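Local atomic coordinates of alpha-amylase (PDB entry 6M4K), a protein that probably catalyses the endohydrolysis of internal alpha-1,4-glucosidic linkages in starch-like polysaccharides, as a calcium-binding alpha-amylase of glycoside hydrolase family 13. Residues R85-T90 against V96-D101; V181-A186 against L214-Q219; A278-V281 against G286-Q289. All blocks are in the same frame, centred on the assembly; numbering follows the deposited sequence.

Contact 1 of 3, residues R85-T90 against V96-D101; sequences RNMVTT and VYIYVD
Ile-98 presses its branched side chain against Met-87 and Val-88, consecutive residues of a helix, in a small and wholly apolar contact. The closest approach of the valine is Val-88 CG2 to Ile-98 CG1 at 4.2 Å, and these two side chains slant across one another. The closest approach of the methionine is its terminal CE, 4.3 Å from Ile-98 CG2. Both helix side chains thus sit against the branched end of the isoleucine. At Ile-98, CG1 lies opposite the carbonyl carbon and CG2 opposite the backbone N (chi1 -60°), a setting that spreads both branches toward the helix. The CB of Met-87 sets out alongside the strand rather than at it; an extended chain (chi1 174°) followed by a bend at the sulfur (chi3 68°) brings its methyl group in to the strand. All three side chains are buried, and both distances are those of ordinary van der Waals packing. The helix bonds along itself, Thr-89 N to Arg-85 O at 3.0 Å, while the strand bonds to its neighbours: Tyr-99 to Val-45 and Val-47 of strand 44-47, and Ile-98 to Ala-195. The arrangement is that of a TIM barrel, with helix 81-93 lying outside the parallel strand 97-102 that follows it. Met-87 also leans on Trp-27 and Ile-30 of helix 27-39, and Ile-98 on Val-47 of the adjoining strand 44-47.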
loop_
_atom_site.group_PDB
_atom_site.type_symbol
_atom_site.label_atom_id
_atom_site.label_comp_id
_atom_site.label_asym_id
_atom_site.label_seq_id
_atom_site.Cartn_x
_atom_site.Cartn_y
_atom_site.Cartn_z
ATOM N N ARG A 85 -21.441 2.299 1.896
ATOM C CA ARG A 85 -21.949 3.026 0.740
ATOM C C ARG A 85 -21.928 4.526 0.970
ATOM O O ARG A 85 -21.628 5.288 0.043
ATOM C CB ARG A 85 -23.333 2.502 0.377
ATOM C CG ARG A 85 -23.236 1.071 -0.095
ATOM C CD ARG A 85 -24.578 0.442 -0.291
ATOM N NE ARG A 85 -25.200 0.868 -1.535
ATOM C CZ ARG A 85 -26.200 0.211 -2.112
ATOM N NH1 ARG A 85 -26.670 -0.901 -1.558
ATOM N NH2 ARG A 85 -26.722 0.660 -3.238
ATOM N N ASN A 86 -22.200 4.969 2.205
ATOM C CA ASN A 86 -22.044 6.387 2.523
ATOM C C ASN A 86 -20.610 6.842 2.284
ATOM O O ASN A 86 -20.377 7.924 1.731
ATOM C CB ASN A 86 -22.403 6.651 3.984
ATOM C CG ASN A 86 -23.900 6.657 4.252
ATOM O OD1 ASN A 86 -24.318 6.502 5.400
ATOM N ND2 ASN A 86 -24.702 6.843 3.220
ATOM N N MET A 87 -19.639 6.033 2.726
ATOM C CA MET A 87 -18.226 6.345 2.536
ATOM C C MET A 87 -17.881 6.477 1.059
ATOM O O MET A 87 -17.260 7.458 0.642
ATOM C CB MET A 87 -17.377 5.257 3.198
ATOM C CG MET A 87 -15.888 5.379 2.956
ATOM S SD MET A 87 -14.999 3.891 3.436
ATOM C CE MET A 87 -15.602 2.719 2.213
ATOM N N VAL A 88 -18.261 5.480 0.257
ATOM C CA VAL A 88 -17.935 5.504 -1.170
ATOM C C VAL A 88 -18.542 6.733 -1.842
ATOM O O VAL A 88 -17.879 7.434 -2.615
ATOM C CB VAL A 88 -18.378 4.196 -1.850
ATOM C CG1 VAL A 88 -18.207 4.297 -3.362
ATOM C CG2 VAL A 88 -17.587 3.006 -1.317
ATOM N N THR A 89 -19.814 7.006 -1.556
ATOM C CA THR A 89 -20.486 8.149 -2.176
ATOM C C THR A 89 -19.804 9.465 -1.805
ATOM O O THR A 89 -19.497 10.287 -2.675
ATOM C CB THR A 89 -21.960 8.158 -1.769
ATOM O OG1 THR A 89 -22.592 6.969 -2.256
ATOM C CG2 THR A 89 -22.658 9.384 -2.342
ATOM N N THR A 90 -19.537 9.674 -0.512
ATOM C CA THR A 90 -18.939 10.926 -0.056
ATOM C C THR A 90 -17.535 11.090 -0.616
ATOM O O THR A 90 -17.151 12.172 -1.083
ATOM C CB THR A 90 -18.883 10.914 1.473
ATOM O OG1 THR A 90 -20.211 10.903 2.005
ATOM C CG2 THR A 90 -18.125 12.131 1.996
ATOM N N VAL A 96 -11.868 11.434 -4.195
ATOM C CA VAL A 96 -10.933 10.537 -3.519
ATOM C C VAL A 96 -11.553 9.149 -3.610
ATOM O O VAL A 96 -12.629 8.909 -3.051
ATOM C CB VAL A 96 -10.699 10.952 -2.061
ATOM C CG1 VAL A 96 -9.765 9.963 -1.380
ATOM C CG2 VAL A 96 -10.112 12.359 -2.002
ATOM N N TYR A 97 -10.907 8.249 -4.339
ATOM C CA TYR A 97 -11.547 6.997 -4.725
ATOM C C TYR A 97 -11.209 5.850 -3.773
ATOM O O TYR A 97 -10.323 5.955 -2.921
ATOM C CB TYR A 97 -11.234 6.686 -6.192
ATOM C CG TYR A 97 -11.693 7.841 -7.059
ATOM C CD1 TYR A 97 -13.006 8.302 -6.989
ATOM C CD2 TYR A 97 -10.806 8.524 -7.874
ATOM C CE1 TYR A 97 -13.435 9.381 -7.737
ATOM C CE2 TYR A 97 -11.235 9.610 -8.644
ATOM C CZ TYR A 97 -12.548 10.019 -8.560
ATOM O OH TYR A 97 -12.958 11.100 -9.315
ATOM N N ILE A 98 -11.942 4.747 -3.920
ATOM C CA ILE A 98 -11.926 3.634 -2.973
ATOM C C ILE A 98 -11.478 2.371 -3.694
ATOM O O ILE A 98 -12.099 1.958 -4.686
ATOM C CB ILE A 98 -13.306 3.423 -2.329
ATOM C CG1 ILE A 98 -13.756 4.676 -1.577
ATOM C CG2 ILE A 98 -13.295 2.201 -1.401
ATOM C CD1 ILE A 98 -12.877 5.059 -0.381
ATOM N N TYR A 99 -10.432 1.732 -3.172
ATOM C CA TYR A 99 -9.962 0.441 -3.656
ATOM C C TYR A 99 -10.192 -0.590 -2.564
ATOM O O TYR A 99 -9.714 -0.422 -1.433
ATOM C CB TYR A 99 -8.483 0.514 -4.038
ATOM C CG TYR A 99 -8.214 1.713 -4.906
ATOM C CD1 TYR A 99 -8.696 1.776 -6.206
ATOM C CD2 TYR A 99 -7.572 2.831 -4.395
ATOM C CE1 TYR A 99 -8.488 2.901 -6.994
ATOM C CE2 TYR A 99 -7.363 3.962 -5.171
ATOM C CZ TYR A 99 -7.826 3.986 -6.468
ATOM O OH TYR A 99 -7.619 5.112 -7.237
ATOM N N VAL A 100 -10.921 -1.634 -2.887
ATOM C CA VAL A 100 -11.292 -2.652 -1.920
ATOM C C VAL A 100 -10.222 -3.733 -1.868
ATOM O O VAL A 100 -9.795 -4.251 -2.899
ATOM C CB VAL A 100 -12.667 -3.236 -2.272
ATOM C CG1 VAL A 100 -12.879 -4.590 -1.600
ATOM C CG2 VAL A 100 -13.760 -2.252 -1.869
ATOM N N ASP A 101 -9.814 -4.101 -0.654
ATOM C CA ASP A 101 -8.966 -5.267 -0.421
ATOM C C ASP A 101 -9.833 -6.511 -0.629
ATOM O O ASP A 101 -10.670 -6.863 0.213
ATOM C CB ASP A 101 -8.421 -5.169 1.000
ATOM C CG ASP A 101 -7.250 -6.081 1.277
ATOM O OD1 ASP A 101 -7.118 -7.135 0.640
ATOM O OD2 ASP A 101 -6.466 -5.738 2.204
#

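Contact 2 of 3, residues V181-A186 against L214-Q219; sequences VEAEFA and LGRLNQ
Ala-183 offers its methyl group to the aliphatic part of Arg-216, and one helical turn further on Ala-186 meets the tip of Leu-217. The arginine lies over the alanine with two of its carbons: Ala-183 CB is 3.5 Å from Arg-216 CB and 3.7 Å from Arg-216 CD. From CG to NE the arginine chain is extended (chi2 160°, chi3 158°), and it runs past the methyl to carry its charged end beyond the contact. There NE forms a salt bridge with Asp-180 and NH1 a hydrogen bond with the carbonyl of Ala-212. Leu-217 sets out along the helix rather than at it; with CD1 anti to CA (chi2 -175°), the other methyl, CD2, is the one turned to the helix, 3.6 Å from Ala-186 CB. The short alanine side chains let the loop backbone approach closely, the CA atoms of Ala-183 and Arg-216 being 6.0 Å apart. A type I beta turn from Leu-214 to Leu-217, with Leu-217 N bonded to Leu-214 O at 3.0 Å, presents both loop side chains. Asn-187 bonds through its side-chain amide to Arg-216 O and Asn-218 N, tying helix 176-192 to this loop, which leaves helix 207-214 on the way to barrel strand 232-235.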
loop_
_atom_site.group_PDB
_atom_site.type_symbol
_atom_site.label_atom_id
_atom_site.label_comp_id
_atom_site.label_asym_id
_atom_site.label_seq_id
_atom_site.Cartn_x
_atom_site.Cartn_y
_atom_site.Cartn_z
ATOM N N VAL A 181 -19.548 -16.295 -8.720
ATOM C CA VAL A 181 -19.823 -15.763 -7.387
ATOM C C VAL A 181 -18.870 -14.624 -7.051
ATOM O O VAL A 181 -19.282 -13.579 -6.524
ATOM C CB VAL A 181 -19.740 -16.897 -6.352
ATOM C CG1 VAL A 181 -19.585 -16.334 -4.959
ATOM C CG2 VAL A 181 -20.986 -17.780 -6.444
ATOM N N GLU A 182 -17.584 -14.809 -7.338
ATOM C CA GLU A 182 -16.610 -13.780 -6.993
ATOM C C GLU A 182 -16.786 -12.544 -7.865
ATOM O O GLU A 182 -16.670 -11.412 -7.376
ATOM C CB GLU A 182 -15.199 -14.360 -7.047
ATOM C CG GLU A 182 -15.009 -15.408 -5.946
ATOM C CD GLU A 182 -13.594 -15.881 -5.770
ATOM O OE1 GLU A 182 -12.871 -15.971 -6.775
ATOM O OE2 GLU A 182 -13.219 -16.177 -4.605
ATOM N N ALA A 183 -17.114 -12.732 -9.148
ATOM C CA ALA A 183 -17.396 -11.579 -9.997
ATOM C C ALA A 183 -18.659 -10.849 -9.567
ATOM O O ALA A 183 -18.726 -9.623 -9.681
ATOM C CB ALA A 183 -17.498 -12.008 -11.458
ATOM N N GLU A 184 -19.673 -11.572 -9.076
ATOM C CA GLU A 184 -20.874 -10.899 -8.592
ATOM C C GLU A 184 -20.541 -9.983 -7.426
ATOM O O GLU A 184 -21.051 -8.861 -7.344
ATOM C CB GLU A 184 -21.931 -11.922 -8.162
ATOM C CG GLU A 184 -23.292 -11.306 -7.750
ATOM C CD GLU A 184 -23.306 -10.673 -6.357
ATOM O OE1 GLU A 184 -22.595 -11.175 -5.458
ATOM O OE2 GLU A 184 -24.031 -9.670 -6.153
ATOM N N PHE A 185 -19.706 -10.466 -6.504
ATOM C CA PHE A 185 -19.242 -9.662 -5.375
ATOM C C PHE A 185 -18.533 -8.402 -5.862
ATOM O O PHE A 185 -18.900 -7.281 -5.490
ATOM C CB PHE A 185 -18.305 -10.541 -4.542
ATOM C CG PHE A 185 -17.479 -9.800 -3.517
ATOM C CD1 PHE A 185 -18.070 -8.981 -2.568
ATOM C CD2 PHE A 185 -16.108 -9.961 -3.489
ATOM C CE1 PHE A 185 -17.289 -8.324 -1.613
ATOM C CE2 PHE A 185 -15.328 -9.315 -2.546
ATOM C CZ PHE A 185 -15.920 -8.499 -1.608
ATOM N N ALA A 186 -17.539 -8.571 -6.733
ATOM C CA ALA A 186 -16.810 -7.415 -7.241
ATOM C C ALA A 186 -17.730 -6.463 -7.998
ATOM O O ALA A 186 -17.636 -5.242 -7.836
ATOM C CB ALA A 186 -15.658 -7.880 -8.125
ATOM N N LEU A 214 -11.831 -11.436 -13.959
ATOM C CA LEU A 214 -11.791 -10.050 -14.415
ATOM C C LEU A 214 -12.613 -9.849 -15.685
ATOM O O LEU A 214 -13.210 -8.781 -15.873
ATOM C CB LEU A 214 -10.345 -9.591 -14.625
ATOM C CG LEU A 214 -9.467 -9.557 -13.367
ATOM C CD1 LEU A 214 -8.085 -8.983 -13.684
ATOM C CD2 LEU A 214 -10.104 -8.805 -12.218
ATOM N N GLY A 215 -12.668 -10.864 -16.558
ATOM C CA GLY A 215 -13.474 -10.767 -17.768
ATOM C C GLY A 215 -14.965 -10.672 -17.514
ATOM O O GLY A 215 -15.714 -10.269 -18.410
ATOM N N ARG A 216 -15.413 -11.031 -16.311
ATOM C CA ARG A 216 -16.810 -10.920 -15.925
ATOM C C ARG A 216 -17.152 -9.562 -15.331
ATOM O O ARG A 216 -18.321 -9.301 -15.045
ATOM C CB ARG A 216 -17.155 -11.999 -14.897
ATOM C CG ARG A 216 -17.162 -13.423 -15.430
ATOM C CD ARG A 216 -17.013 -14.402 -14.266
ATOM N NE ARG A 216 -17.512 -15.745 -14.575
ATOM C CZ ARG A 216 -16.864 -16.655 -15.300
ATOM N NH1 ARG A 216 -15.677 -16.380 -15.821
ATOM N NH2 ARG A 216 -17.416 -17.846 -15.514
ATOM N N LEU A 217 -16.171 -8.682 -15.149
ATOM C CA LEU A 217 -16.431 -7.441 -14.432
ATOM C C LEU A 217 -17.140 -6.423 -15.312
ATOM O O LEU A 217 -16.877 -6.322 -16.518
ATOM C CB LEU A 217 -15.128 -6.825 -13.922
ATOM C CG LEU A 217 -14.390 -7.615 -12.845
ATOM C CD1 LEU A 217 -13.188 -6.814 -12.343
ATOM C CD2 LEU A 217 -15.316 -7.957 -11.696
ATOM N N ASN A 218 -18.042 -5.666 -14.698
ATOM C CA ASN A 218 -18.650 -4.501 -15.313
ATOM C C ASN A 218 -17.704 -3.307 -15.223
ATOM O O ASN A 218 -16.799 -3.259 -14.383
ATOM C CB ASN A 218 -19.952 -4.149 -14.600
ATOM C CG ASN A 218 -20.965 -5.274 -14.647
ATOM O OD1 ASN A 218 -20.992 -6.063 -15.594
ATOM N ND2 ASN A 218 -21.806 -5.352 -13.626
ATOM N N GLN A 219 -17.926 -2.332 -16.098
ATOM C CA GLN A 219 -17.111 -1.129 -16.071
ATOM C C GLN A 219 -17.561 -0.184 -14.954
ATOM O O GLN A 219 -18.605 -0.366 -14.331
ATOM C CB GLN A 219 -17.088 -0.474 -17.452
ATOM C CG GLN A 219 -16.355 -1.382 -18.448
ATOM C CD GLN A 219 -16.087 -0.760 -19.792
ATOM O OE1 GLN A 219 -16.995 -0.267 -20.455
ATOM N NE2 GLN A 219 -14.829 -0.801 -20.217
#

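Contact 3 of 3, residues A278-V281 against G286-Q289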
loop_
_atom_site.group_PDB
_atom_site.type_symbol
_atom_site.label_atom_id
_atom_site.label_comp_id
_atom_site.label_asym_id
_atom_site.label_seq_id
_atom_site.Cartn_x
_atom_site.Cartn_y
_atom_site.Cartn_z
ATOM N N ALA A 278 24.055 6.286 -2.661
ATOM C CA ALA A 278 24.485 6.638 -4.003
ATOM C C ALA A 278 24.092 5.590 -5.036
ATOM O O ALA A 278 23.994 5.916 -6.221
ATOM C CB ALA A 278 26.003 6.857 -4.033
ATOM N N ASN A 279 23.863 4.345 -4.614
ATOM C CA ASN A 279 23.461 3.293 -5.544
ATOM C C ASN A 279 22.073 3.512 -6.133
ATOM O O ASN A 279 21.724 2.830 -7.105
ATOM C CB ASN A 279 23.498 1.932 -4.847
ATOM C CG ASN A 279 24.906 1.497 -4.496
ATOM O OD1 ASN A 279 25.870 1.951 -5.110
ATOM N ND2 ASN A 279 25.033 0.611 -3.515
ATOM N N LEU A 280 21.276 4.422 -5.574
ATOM C CA LEU A 280 19.930 4.680 -6.082
ATOM C C LEU A 280 19.920 5.434 -7.403
ATOM O O LEU A 280 18.834 5.697 -7.929
ATOM C CB LEU A 280 19.115 5.438 -5.036
ATOM C CG LEU A 280 18.859 4.679 -3.735
ATOM C CD1 LEU A 280 18.113 5.550 -2.738
ATOM C CD2 LEU A 280 18.093 3.378 -3.994
ATOM N N VAL A 281 21.092 5.794 -7.942
ATOM C CA VAL A 281 21.170 6.559 -9.186
ATOM C C VAL A 281 20.329 5.937 -10.298
ATOM O O VAL A 281 19.763 6.651 -11.135
ATOM C CB VAL A 281 22.652 6.750 -9.593
ATOM C CG1 VAL A 281 23.326 5.409 -9.871
ATOM C CG2 VAL A 281 22.786 7.684 -10.789
ATOM N N GLY A 286 15.706 -1.268 -13.397
ATOM C CA GLY A 286 17.068 -1.750 -13.573
ATOM C C GLY A 286 17.642 -2.472 -12.372
ATOM O O GLY A 286 18.683 -3.131 -12.490
ATOM N N TRP A 287 16.997 -2.367 -11.216
ATOM C CA TRP A 287 17.391 -3.169 -10.067
ATOM C C TRP A 287 16.829 -4.583 -10.124
ATOM O O TRP A 287 16.856 -5.285 -9.111
ATOM C CB TRP A 287 16.980 -2.468 -8.767
ATOM C CG TRP A 287 17.941 -1.399 -8.339
ATOM C CD1 TRP A 287 18.473 -0.402 -9.117
ATOM C CD2 TRP A 287 18.494 -1.222 -7.028
ATOM N NE1 TRP A 287 19.314 0.376 -8.363
ATOM C CE2 TRP A 287 19.345 -0.103 -7.080
ATOM C CE3 TRP A 287 18.348 -1.905 -5.815
ATOM C CZ2 TRP A 287 20.052 0.347 -5.965
ATOM C CZ3 TRP A 287 19.054 -1.463 -4.712
ATOM C CH2 TRP A 287 19.893 -0.343 -4.793
ATOM N N GLY A 288 16.338 -5.026 -11.280
ATOM C CA GLY A 288 15.686 -6.318 -11.355
ATOM C C GLY A 288 14.243 -6.300 -10.903
ATOM O O GLY A 288 13.722 -7.330 -10.458
ATOM N N GLN A 289 13.585 -5.151 -10.997
ATOM C CA GLN A 289 12.207 -4.973 -10.556
ATOM C C GLN A 289 11.287 -4.877 -11.765
ATOM O O GLN A 289 11.727 -4.801 -12.917
ATOM C CB GLN A 289 12.081 -3.715 -9.681
ATOM C CG GLN A 289 12.984 -3.744 -8.454
ATOM C CD GLN A 289 12.806 -2.546 -7.519
ATOM O OE1 GLN A 289 12.005 -1.633 -7.772
ATOM N NE2 GLN A 289 13.534 -2.560 -6.418
#
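The backbones stay well apart, with 9.2 Å between the CA atoms of Leu-280 and Trp-287, and the indole bridges the distance between the 3-10 segment 278-280 and the loop. The Trp-287 side chain starts toward the other segment, with CG opposite the carbonyl carbon (chi1 -81°), and its six-membered ring does most of the touching. Asn-279 O sits at the ring edge near its plane, 3.2 Å from Trp-287 CZ2. Asn-279 CB is 4.0 Å from the same CZ2. Leu-280 starts away from the loop but turns its end back, bringing CD2 obliquely to 4.1 Å from Trp-287 CZ2. Indole NE1 is hydrogen-bonded to Asn-282 OD1, which helps to hold the ring's rotation, and Phe-283 meets it edge-to-face. A leucine in place of Trp-287 would probably leave Asn-282 OD1 without its indole partner and open a gap beside Asn-279 O and the Leu-280 methyl. The indole also rests on Asn-264 and Val-268 of helix 259-270, placing the contact in the loop that precedes barrel strand 295-297. Chemically, the indole rim, slightly positive at its C-H groups, probably gains a weak electrostatic attraction from the carbonyl oxygen in addition to van der Waals contact.

How the contacts relate
Along the chain the three contacts follow one another without overlap, all within the family 13 catalytic region and around the same eight-stranded parallel barrel. Contact 1 joins helix 81-93 to the third strand, 97-102. Contact 2 binds helix 176-192, which leads to the fourth strand, 196-199, to the loop before the fifth, 232-235. Contact 3 lies within the loop before the seventh, 295-297. The centres of contacts 1 and 2 are about 18 Å apart, without touch. Contact 3 is remote, its centre about 35 Å from that of contact 1 and about 38 Å from that of contact 2. Contacts 1 and 2 thus lie in neighbouring parts of the barrel's helical surround, and contact 3 in a distant loop.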